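Local atomic coordinates of glycerol kinase, putative (Plasmodium falciparum, PDB entry 2W40), a protein that probably catalyses the ATP-dependent phosphorylation of glycerol to sn-glycerol 3-phosphate, as a member of the FGGY family of carbohydrate kinases. Residues Tyr356-Arg361 with Leu392-Asp397; Ile388-Asn393 with Ser428-Thr433; Phe423-Ser428 with Ala474-Lys479. All blocks are in the same frame, centred on the assembly; numbering follows the deposited sequence. Where two conformers were deposited one is given.

Interaction 1: residues Tyr356-Arg361 with Leu392-Asp397. With EDO (1,2-ethanediol), chain B.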
loop_
_atom_site.group_PDB
_atom_site.type_symbol
_atom_site.label_atom_id
_atom_site.label_comp_id
_atom_site.label_asym_id
_atom_site.label_seq_id
_atom_site.Cartn_x
_atom_site.Cartn_y
_atom_site.Cartn_z
ATOM N N TYR C 356 10.423 -15.853 4.292
ATOM C CA TYR C 356 11.435 -16.763 4.872
ATOM C C TYR C 356 10.702 -17.897 5.537
ATOM O O TYR C 356 9.858 -18.569 4.853
ATOM C CB TYR C 356 12.363 -15.964 5.786
ATOM C CG TYR C 356 13.200 -14.871 5.050
ATOM C CD1 TYR C 356 14.502 -14.914 4.992
ATOM C CD2 TYR C 356 12.521 -13.710 4.514
ATOM C CE1 TYR C 356 15.214 -13.848 4.259
ATOM C CE2 TYR C 356 13.144 -12.688 3.804
ATOM C CZ TYR C 356 14.554 -12.832 3.679
ATOM O OH TYR C 356 15.412 -11.959 3.097
ATOM N N ALA C 357 10.983 -18.154 6.842
ATOM C CA ALA C 357 10.380 -19.343 7.418
ATOM C C ALA C 357 8.857 -19.130 7.644
ATOM O O ALA C 357 8.450 -18.052 8.073
ATOM C CB ALA C 357 11.112 -19.793 8.719
ATOM N N PRO C 358 8.057 -20.203 7.505
ATOM C CA PRO C 358 8.423 -21.599 7.076
ATOM C C PRO C 358 8.183 -21.898 5.598
ATOM O O PRO C 358 8.499 -23.017 5.139
ATOM C CB PRO C 358 7.482 -22.472 7.894
ATOM C CG PRO C 358 6.244 -21.700 8.063
ATOM C CD PRO C 358 6.669 -20.216 8.043
ATOM N N ARG C 359 7.619 -20.929 4.862
ATOM C CA ARG C 359 7.220 -21.183 3.441
ATOM C C ARG C 359 8.349 -21.076 2.422
ATOM O O ARG C 359 8.291 -21.706 1.359
ATOM C CB ARG C 359 6.052 -20.286 3.040
ATOM C CG ARG C 359 4.838 -20.369 3.997
ATOM C CD ARG C 359 3.671 -19.640 3.408
ATOM N NE ARG C 359 2.495 -19.560 4.301
ATOM C CZ ARG C 359 1.244 -19.719 3.962
ATOM N NH1 ARG C 359 0.946 -20.123 2.725
ATOM N NH2 ARG C 359 0.291 -19.489 4.839
ATOM N N TRP C 360 9.312 -20.207 2.718
ATOM C CA TRP C 360 10.505 -20.068 1.878
ATOM C C TRP C 360 10.086 -19.831 0.393
ATOM O O TRP C 360 10.388 -20.620 -0.511
ATOM C CB TRP C 360 11.432 -21.265 2.009
ATOM C CG TRP C 360 12.027 -21.267 3.410
ATOM C CD1 TRP C 360 11.662 -22.122 4.484
ATOM C CD2 TRP C 360 13.020 -20.368 3.959
ATOM N NE1 TRP C 360 12.385 -21.806 5.590
ATOM C CE2 TRP C 360 13.152 -20.690 5.341
ATOM C CE3 TRP C 360 13.748 -19.283 3.453
ATOM C CZ2 TRP C 360 14.035 -20.026 6.161
ATOM C CZ3 TRP C 360 14.604 -18.620 4.273
ATOM C CH2 TRP C 360 14.744 -18.990 5.616
ATOM N N ARG C 361 9.455 -18.682 0.170
ATOM C CA ARG C 361 9.017 -18.295 -1.168
ATOM C C ARG C 361 9.699 -16.993 -1.529
ATOM O O ARG C 361 9.240 -15.916 -1.198
ATOM C CB ARG C 361 7.493 -18.183 -1.124
ATOM C CG ARG C 361 6.834 -19.494 -1.065
ATOM C CD ARG C 361 6.967 -20.343 -2.379
ATOM N NE ARG C 361 6.319 -19.670 -3.518
ATOM C CZ ARG C 361 5.054 -19.894 -3.918
ATOM N NH1 ARG C 361 4.249 -20.755 -3.308
ATOM N NH2 ARG C 361 4.582 -19.177 -4.921
ATOM N N LEU C 392 4.863 -15.257 12.721
ATOM C CA LEU C 392 5.394 -15.916 13.889
ATOM C C LEU C 392 4.557 -17.135 14.242
ATOM O O LEU C 392 5.069 -18.173 14.629
ATOM C CB LEU C 392 5.503 -14.888 15.011
ATOM C CG LEU C 392 6.265 -15.458 16.208
ATOM C CD1 LEU C 392 7.723 -15.914 15.897
ATOM C CD2 LEU C 392 6.175 -14.487 17.390
ATOM N N ASN C 393 3.233 -17.024 14.095
ATOM C CA ASN C 393 2.339 -18.142 14.372
ATOM C C ASN C 393 2.628 -19.351 13.491
ATOM O O ASN C 393 2.648 -20.494 13.944
ATOM C CB ASN C 393 0.918 -17.691 14.162
ATOM C CG ASN C 393 -0.066 -18.795 14.458
ATOM O OD1 ASN C 393 0.025 -19.467 15.500
ATOM N ND2 ASN C 393 -1.096 -18.942 13.573
ATOM N N GLU C 394 2.899 -19.056 12.218
ATOM C CA GLU C 394 3.313 -20.140 11.315
ATOM C C GLU C 394 4.616 -20.879 11.751
ATOM O O GLU C 394 4.726 -22.116 11.702
ATOM C CB GLU C 394 3.434 -19.659 9.852
ATOM C CG GLU C 394 2.134 -19.141 9.337
ATOM C CD GLU C 394 2.099 -18.914 7.818
ATOM O OE1 GLU C 394 3.080 -19.237 7.092
ATOM O OE2 GLU C 394 1.020 -18.404 7.331
ATOM N N ILE C 395 5.582 -20.112 12.170
ATOM C CA ILE C 395 6.807 -20.581 12.770
ATOM C C ILE C 395 6.533 -21.431 13.996
ATOM O O ILE C 395 7.115 -22.523 14.128
ATOM C CB ILE C 395 7.806 -19.429 13.045
ATOM C CG1 ILE C 395 8.396 -18.929 11.704
ATOM C CG2 ILE C 395 8.955 -19.842 13.977
ATOM C CD1 ILE C 395 9.158 -17.577 11.786
ATOM N N VAL C 396 5.661 -20.957 14.889
ATOM C CA VAL C 396 5.368 -21.711 16.130
ATOM C C VAL C 396 4.717 -23.053 15.792
ATOM O O VAL C 396 4.997 -24.105 16.378
ATOM C CB VAL C 396 4.536 -20.902 17.097
ATOM C CG1 VAL C 396 4.026 -21.853 18.301
ATOM C CG2 VAL C 396 5.402 -19.656 17.555
ATOM N N ASP C 397 3.851 -23.033 14.780
ATOM C CA ASP C 397 3.228 -24.270 14.356
ATOM C C ASP C 397 4.275 -25.270 13.826
ATOM O O ASP C 397 4.194 -26.493 14.127
ATOM C CB ASP C 397 2.133 -24.017 13.331
ATOM C CG ASP C 397 0.863 -23.403 13.934
ATOM O OD1 ASP C 397 0.616 -23.500 15.175
ATOM O OD2 ASP C 397 0.120 -22.789 13.148
HETATM C C1 EDO B . 1.688 -23.090 9.361
HETATM O O1 EDO B . 0.694 -22.878 10.445
HETATM C C2 EDO B . 3.180 -23.253 9.734
HETATM O O2 EDO B . 3.926 -24.501 9.609
#
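R359 and E394 meet in a side-on, two-pronged salt bridge that ties the loop between strands 347-349 and 366-371 to the long helix 377-403, in the C-terminal domain of this FGGY kinase, which has the actin-like ATPase fold. The arginine offers the edge of its guanidinium, NE lying 2.9 Å from E394 OE1 and NH2 2.8 Å from E394 OE2. Both hydrogen bonds are nearly straight (about 170° at the hydrogen), and both carboxylate oxygens are approached on their syn side. The fit is not perfectly flat: the guanidinium and carboxylate planes are 35° apart, and NH2 sits well out of the carboxylate plane. R359 runs extended from CG to NE, long enough to reach the carboxylate from the loop, and the two side chains cross at about a right angle. Two nitrogens gripping two oxygens fix the rotation of both end groups. E394 OE2 has a second partner in W492 NE1 of helix 482-500, and the side chain of R359 also packs on that helix, touching N493, V496 and L500.

Nearer the backbones the contact turns apolar. P358, joined to A357 by a cis peptide bond, sets its ring across the root of E394, offering CD to E394 CB at 3.7 Å. I395 directs CG1 to the loop because that branch lies anti to its carbonyl carbon (chi1 -72°), bringing it 4.1 Å from A357 CB. The methyl group of A357 is small enough to let the isoleucine reach past it to the loop backbone, where I395 CG1 rests 3.7 Å from A357 O.

Interaction 2: residues Ile388-Asn393 with Ser428-Thr433. With EDO (1,2-ethanediol), chain D.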
loop_
_atom_site.group_PDB
_atom_site.type_symbol
_atom_site.label_atom_id
_atom_site.label_comp_id
_atom_site.label_asym_id
_atom_site.label_seq_id
_atom_site.Cartn_x
_atom_site.Cartn_y
_atom_site.Cartn_z
ATOM N N ILE C 388 3.513 -9.501 11.175
ATOM C CA ILE C 388 4.610 -10.090 11.968
ATOM C C ILE C 388 4.082 -11.252 12.784
ATOM O O ILE C 388 4.652 -12.357 12.780
ATOM C CB ILE C 388 5.367 -9.019 12.793
ATOM C CG1 ILE C 388 5.886 -7.841 11.901
ATOM C CG2 ILE C 388 6.482 -9.685 13.685
ATOM C CD1 ILE C 388 6.483 -6.677 12.690
ATOM N N ALA C 389 3.015 -10.970 13.561
ATOM C CA ALA C 389 2.372 -11.992 14.381
ATOM C C ALA C 389 1.898 -13.190 13.638
ATOM O O ALA C 389 2.197 -14.326 14.027
ATOM C CB ALA C 389 1.262 -11.363 15.258
ATOM N N PHE C 390 1.214 -12.937 12.499
ATOM C CA PHE C 390 0.792 -14.076 11.678
ATOM C C PHE C 390 1.933 -14.956 11.176
ATOM O O PHE C 390 1.798 -16.179 11.127
ATOM C CB PHE C 390 -0.042 -13.562 10.507
ATOM C CG PHE C 390 -1.428 -13.094 10.892
ATOM C CD1 PHE C 390 -2.369 -13.952 11.516
ATOM C CD2 PHE C 390 -1.801 -11.774 10.652
ATOM C CE1 PHE C 390 -3.656 -13.462 11.839
ATOM C CE2 PHE C 390 -3.059 -11.325 10.971
ATOM C CZ PHE C 390 -3.958 -12.164 11.609
ATOM N N GLN C 391 3.030 -14.315 10.788
ATOM C CA GLN C 391 4.195 -15.089 10.371
ATOM C C GLN C 391 4.808 -15.903 11.552
ATOM O O GLN C 391 5.214 -17.081 11.392
ATOM C CB GLN C 391 5.241 -14.119 9.771
ATOM C CG GLN C 391 4.918 -13.640 8.333
ATOM C CD GLN C 391 5.975 -12.705 7.874
ATOM O OE1 GLN C 391 6.919 -13.115 7.243
ATOM N NE2 GLN C 391 5.858 -11.412 8.258
ATOM N N LEU C 392 4.863 -15.257 12.721
ATOM C CA LEU C 392 5.394 -15.916 13.889
ATOM C C LEU C 392 4.557 -17.135 14.242
ATOM O O LEU C 392 5.069 -18.173 14.629
ATOM C CB LEU C 392 5.503 -14.888 15.011
ATOM C CG LEU C 392 6.265 -15.458 16.208
ATOM C CD1 LEU C 392 7.723 -15.914 15.897
ATOM C CD2 LEU C 392 6.175 -14.487 17.390
ATOM N N ASN C 393 3.233 -17.024 14.095
ATOM C CA ASN C 393 2.339 -18.142 14.372
ATOM C C ASN C 393 2.628 -19.351 13.491
ATOM O O ASN C 393 2.648 -20.494 13.944
ATOM C CB ASN C 393 0.918 -17.691 14.162
ATOM C CG ASN C 393 -0.066 -18.795 14.458
ATOM O OD1 ASN C 393 0.025 -19.467 15.500
ATOM N ND2 ASN C 393 -1.096 -18.942 13.573
ATOM N N SER C 428 0.555 -12.651 21.390
ATOM C CA SER C 428 0.186 -13.741 22.325
ATOM C C SER C 428 -1.140 -14.356 21.937
ATOM O O SER C 428 -1.249 -15.598 21.899
ATOM C CB SER C 428 0.110 -13.233 23.763
ATOM O OG SER C 428 -0.213 -14.318 24.624
ATOM N N ASP C 429 -2.103 -13.480 21.541
ATOM C CA ASP C 429 -3.410 -13.872 21.071
ATOM C C ASP C 429 -3.283 -14.796 19.805
ATOM O O ASP C 429 -3.821 -15.943 19.739
ATOM C CB ASP C 429 -4.247 -12.689 20.723
ATOM C CG ASP C 429 -4.786 -11.949 21.879
ATOM O OD1 ASP C 429 -4.655 -12.417 23.035
ATOM O OD2 ASP C 429 -5.375 -10.853 21.619
ATOM N N ILE C 430 -2.550 -14.338 18.814
ATOM C CA ILE C 430 -2.509 -15.111 17.537
ATOM C C ILE C 430 -1.652 -16.352 17.626
ATOM O O ILE C 430 -2.044 -17.396 17.075
ATOM C CB ILE C 430 -2.065 -14.255 16.411
ATOM C CG1 ILE C 430 -3.102 -13.202 16.086
ATOM C CG2 ILE C 430 -1.635 -15.065 15.107
ATOM C CD1 ILE C 430 -4.581 -13.659 15.699
ATOM N N ILE C 431 -0.503 -16.292 18.286
ATOM C CA ILE C 431 0.360 -17.524 18.451
ATOM C C ILE C 431 -0.136 -18.471 19.548
ATOM O O ILE C 431 0.471 -19.564 19.690
ATOM C CB ILE C 431 1.880 -17.214 18.605
ATOM C CG1 ILE C 431 2.261 -16.694 20.010
ATOM C CG2 ILE C 431 2.332 -16.190 17.529
ATOM C CD1 ILE C 431 3.734 -16.336 20.247
ATOM N N ASN C 432 -1.148 -18.010 20.317
ATOM C CA ASN C 432 -1.734 -18.694 21.495
ATOM C C ASN C 432 -0.651 -19.284 22.494
ATOM O O ASN C 432 -0.664 -20.489 22.818
ATOM C CB ASN C 432 -2.688 -19.750 21.044
ATOM C CG ASN C 432 -3.651 -20.263 22.202
ATOM O OD1 ASN C 432 -3.922 -19.577 23.203
ATOM N ND2 ASN C 432 -4.046 -21.557 22.072
ATOM N N THR C 433 0.256 -18.424 22.906
ATOM C CA THR C 433 1.412 -18.800 23.703
ATOM C C THR C 433 1.662 -17.736 24.700
ATOM O O THR C 433 1.558 -16.532 24.365
ATOM C CB THR C 433 2.715 -18.997 22.832
ATOM O OG1 THR C 433 2.544 -20.045 21.803
ATOM C CG2 THR C 433 3.978 -19.386 23.686
HETATM C C1 EDO D . -2.143 -20.075 26.058
HETATM O O1 EDO D . -3.535 -19.906 25.841
HETATM C C2 EDO D . -1.547 -18.720 25.779
HETATM O O2 EDO D . -1.683 -17.843 26.888
#
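I430 and I431, near the C-terminal end of helix 421-431, wedge their branched side chains against helix 377-403, and together they form the tight, buried part of this helix-helix contact in the C-terminal domain. I430 points CG2 into the angle between F390 and N393, 3.8 Å from F390 CD1 and equally 3.8 Å from N393 CB. The F390 ring in turn stacks with W492 of helix 482-500. I431 sends CG2 onto the helix backbone, 3.6 Å from N393 N. Its CG1 stands between the backbone N and the carbonyl carbon (chi1 77°), which leaves CG2 anti to the carbonyl carbon and carries CD1 to L392 CD2 at 4.2 Å. A389 O lies 4.0 Å from both I430 CG2 and I431 CG2. The backbones come closest at N393 and I431, whose CA atoms are 4.6 Å apart.

The far end is looser. N432 leaves the helix with positive phi, and its exposed side chain turns from helix 377-403; OD1 accepts from O1 of a bound 1,2-ethanediol at 2.7 Å. Local bonds hold the chain here: S428 OG donates to T433 O, and T433 OG1 to I431 O.

In the packed part N393 OD1 and I430 O, both acceptors, lie 3.3 Å apart. R485 of helix 482-500 satisfies both, NH2 donating to the first and NE to the second, so its positive charge probably offsets their mutual repulsion in a largely apolar seam.

Interaction 3: residues Phe423-Ser428 with Ala474-Lys479; sequences FMQFNS and AVFHSK. With EDO (1,2-ethanediol), chain D.
M424 lays its CB over the face of F476, where helix 421-431 packs on the edge strand 472-476 of the mixed sheet in the C-terminal domain of the actin-like kinase fold. The axes of helix 423-428 and strand 474-476 come within 9.0 Å, with their N-to-C directions 40° apart. M424 CB stands 3.6 Å from the F476 ring centroid, a CH-pi contact, and the flexible thioether beyond bends away. The M424 side chain lies about 8 Å from G416 and about 9 Å from the side chain of S334, residues that bind ADP in another crystal structure of this protein.

Next comes Q425, the polar clamp. Its CG is anti to the backbone N (chi1 -175°) and the chain folds at chi2, which swings the amide toward the loop after the strand. NE2 donates to H477 O at 2.8 Å, almost straight (168°), and also to D429 OD1. OE1 lies at the edge of the F476 ring and accepts from a water at 2.7 Å, which itself accepts from H477 N. An amide suits this place because it offers donor and acceptor together. The aliphatic part of K479 crosses it at about a right angle.

N427 looks back along its own helix, ND2 sitting over the centre of the F423 ring. Last, the small S428 lets the strand end draw near, its CB meeting F476 CB at 3.9 Å.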
loop_
_atom_site.group_PDB
_atom_site.type_symbol
_atom_site.label_atom_id
_atom_site.label_comp_id
_atom_site.label_asym_id
_atom_site.label_seq_id
_atom_site.Cartn_x
_atom_site.Cartn_y
_atom_site.Cartn_z
ATOM N N PHE C 423 0.740 -4.587 20.702
ATOM C CA PHE C 423 1.432 -5.516 19.780
ATOM C C PHE C 423 1.738 -6.852 20.413
ATOM O O PHE C 423 1.384 -7.941 19.849
ATOM C CB PHE C 423 2.755 -4.849 19.316
ATOM C CG PHE C 423 3.562 -5.688 18.379
ATOM C CD1 PHE C 423 3.094 -6.068 17.135
ATOM C CD2 PHE C 423 4.806 -6.169 18.774
ATOM C CE1 PHE C 423 3.881 -6.878 16.231
ATOM C CE2 PHE C 423 5.543 -6.978 17.900
ATOM C CZ PHE C 423 5.105 -7.293 16.617
ATOM N N MET C 424 2.337 -6.843 21.615
ATOM C CA MET C 424 2.658 -8.104 22.284
ATOM C C MET C 424 1.381 -8.888 22.620
ATOM O O MET C 424 1.339 -10.134 22.541
ATOM C CB MET C 424 3.497 -7.794 23.507
ATOM C CG MET C 424 4.920 -7.322 23.214
ATOM S SD MET C 424 5.747 -8.307 21.804
ATOM C CE MET C 424 5.986 -9.699 22.741
ATOM N N GLN C 425 0.294 -8.182 22.976
ATOM C CA GLN C 425 -0.968 -8.867 23.270
ATOM C C GLN C 425 -1.503 -9.578 21.998
ATOM O O GLN C 425 -1.922 -10.702 22.053
ATOM C CB GLN C 425 -1.974 -7.885 23.841
ATOM C CG GLN C 425 -3.252 -8.615 24.274
ATOM C CD GLN C 425 -3.022 -9.656 25.380
ATOM O OE1 GLN C 425 -2.645 -9.278 26.479
ATOM N NE2 GLN C 425 -3.276 -10.883 25.098
ATOM N N PHE C 426 -1.413 -8.873 20.871
ATOM C CA PHE C 426 -1.845 -9.456 19.575
ATOM C C PHE C 426 -0.993 -10.677 19.226
ATOM O O PHE C 426 -1.517 -11.680 18.774
ATOM C CB PHE C 426 -1.773 -8.426 18.467
ATOM C CG PHE C 426 -2.379 -8.880 17.208
ATOM C CD1 PHE C 426 -3.738 -8.839 17.006
ATOM C CD2 PHE C 426 -1.624 -9.414 16.173
ATOM C CE1 PHE C 426 -4.317 -9.249 15.859
ATOM C CE2 PHE C 426 -2.242 -9.854 15.023
ATOM C CZ PHE C 426 -3.569 -9.749 14.871
ATOM N N ASN C 427 0.321 -10.577 19.442
ATOM C CA ASN C 427 1.192 -11.748 19.223
ATOM C C ASN C 427 0.778 -12.928 20.080
ATOM O O ASN C 427 0.607 -14.045 19.633
ATOM C CB ASN C 427 2.691 -11.399 19.509
ATOM C CG ASN C 427 3.381 -10.746 18.317
ATOM O OD1 ASN C 427 4.218 -11.387 17.668
ATOM N ND2 ASN C 427 3.032 -9.498 18.014
ATOM N N SER C 428 0.555 -12.651 21.390
ATOM C CA SER C 428 0.186 -13.741 22.325
ATOM C C SER C 428 -1.140 -14.356 21.937
ATOM O O SER C 428 -1.249 -15.598 21.899
ATOM C CB SER C 428 0.110 -13.233 23.763
ATOM O OG SER C 428 -0.213 -14.318 24.624
ATOM N N ALA C 474 7.406 -8.276 32.148
ATOM C CA ALA C 474 6.058 -8.300 31.582
ATOM C C ALA C 474 5.768 -9.712 31.093
ATOM O O ALA C 474 6.666 -10.458 30.682
ATOM C CB ALA C 474 5.831 -7.230 30.442
ATOM N N VAL C 475 4.502 -10.046 31.191
ATOM C CA VAL C 475 3.915 -11.326 30.809
ATOM C C VAL C 475 2.618 -11.016 30.038
ATOM O O VAL C 475 1.828 -10.148 30.374
ATOM C CB VAL C 475 3.730 -12.316 31.958
ATOM C CG1 VAL C 475 3.116 -13.669 31.521
ATOM C CG2 VAL C 475 5.085 -12.669 32.548
ATOM N N PHE C 476 2.453 -11.761 28.964
ATOM C CA PHE C 476 1.245 -11.811 28.151
ATOM C C PHE C 476 0.687 -13.187 28.012
ATOM O O PHE C 476 1.412 -14.173 27.790
ATOM C CB PHE C 476 1.540 -11.216 26.735
ATOM C CG PHE C 476 1.981 -9.776 26.777
ATOM C CD1 PHE C 476 1.068 -8.739 26.706
ATOM C CD2 PHE C 476 3.295 -9.495 26.986
ATOM C CE1 PHE C 476 1.471 -7.486 26.809
ATOM C CE2 PHE C 476 3.752 -8.225 27.113
ATOM C CZ PHE C 476 2.877 -7.208 27.049
ATOM N N HIS C 477 -0.623 -13.288 28.168
ATOM C CA HIS C 477 -1.304 -14.525 27.938
ATOM C C HIS C 477 -2.359 -14.237 26.862
ATOM O O HIS C 477 -2.852 -13.128 26.801
ATOM C CB HIS C 477 -2.048 -14.973 29.218
ATOM C CG HIS C 477 -1.229 -14.968 30.464
ATOM N ND1 HIS C 477 -0.645 -16.116 30.973
ATOM C CD2 HIS C 477 -0.980 -13.981 31.367
ATOM C CE1 HIS C 477 -0.015 -15.813 32.104
ATOM N NE2 HIS C 477 -0.209 -14.531 32.368
ATOM N N SER C 478 -2.819 -15.232 26.145
ATOM C CA SER C 478 -3.909 -14.994 25.184
ATOM C C SER C 478 -5.227 -14.603 25.839
ATOM O O SER C 478 -5.636 -15.234 26.822
ATOM C CB SER C 478 -4.173 -16.242 24.357
ATOM O OG SER C 478 -5.292 -16.013 23.509
ATOM N N LYS C 479 -5.858 -13.580 25.243
ATOM C CA LYS C 479 -7.192 -13.067 25.645
ATOM C C LYS C 479 -8.201 -13.274 24.498
ATOM O O LYS C 479 -9.345 -12.862 24.578
ATOM C CB LYS C 479 -7.094 -11.606 26.041
ATOM C CG LYS C 479 -6.425 -11.408 27.360
ATOM C CD LYS C 479 -6.414 -9.939 27.584
ATOM C CE LYS C 479 -5.733 -9.588 28.906
ATOM N NZ LYS C 479 -6.039 -8.233 29.408
HETATM C C1 EDO D . -2.143 -20.075 26.058
HETATM O O1 EDO D . -3.535 -19.906 25.841
HETATM C C2 EDO D . -1.547 -18.720 25.779
HETATM O O2 EDO D . -1.683 -17.843 26.888
HETATM O O HOH W 1 -1.916 -10.501 28.731
#

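The three contacts form a chain through the C-terminal domain: helix 377-403 serves interactions 1 and 2, which share L392 and N393, and helix 421-431 serves interactions 2 and 3, which share S428. Interaction 2 is the buried middle, dominated by branched aliphatic carbons. Interactions 1 and 3 are only partly buried and add polar bonds to their apolar parts, a charged pair from a loop in interaction 1 and a neutral amide with water in interaction 3. D429 OD1 joins interactions 2 and 3, probably bonding to K479 N, and one ethanediol touches both. Helix 482-500 backs interactions 1 and 2, W492 serving both and R485 interaction 2.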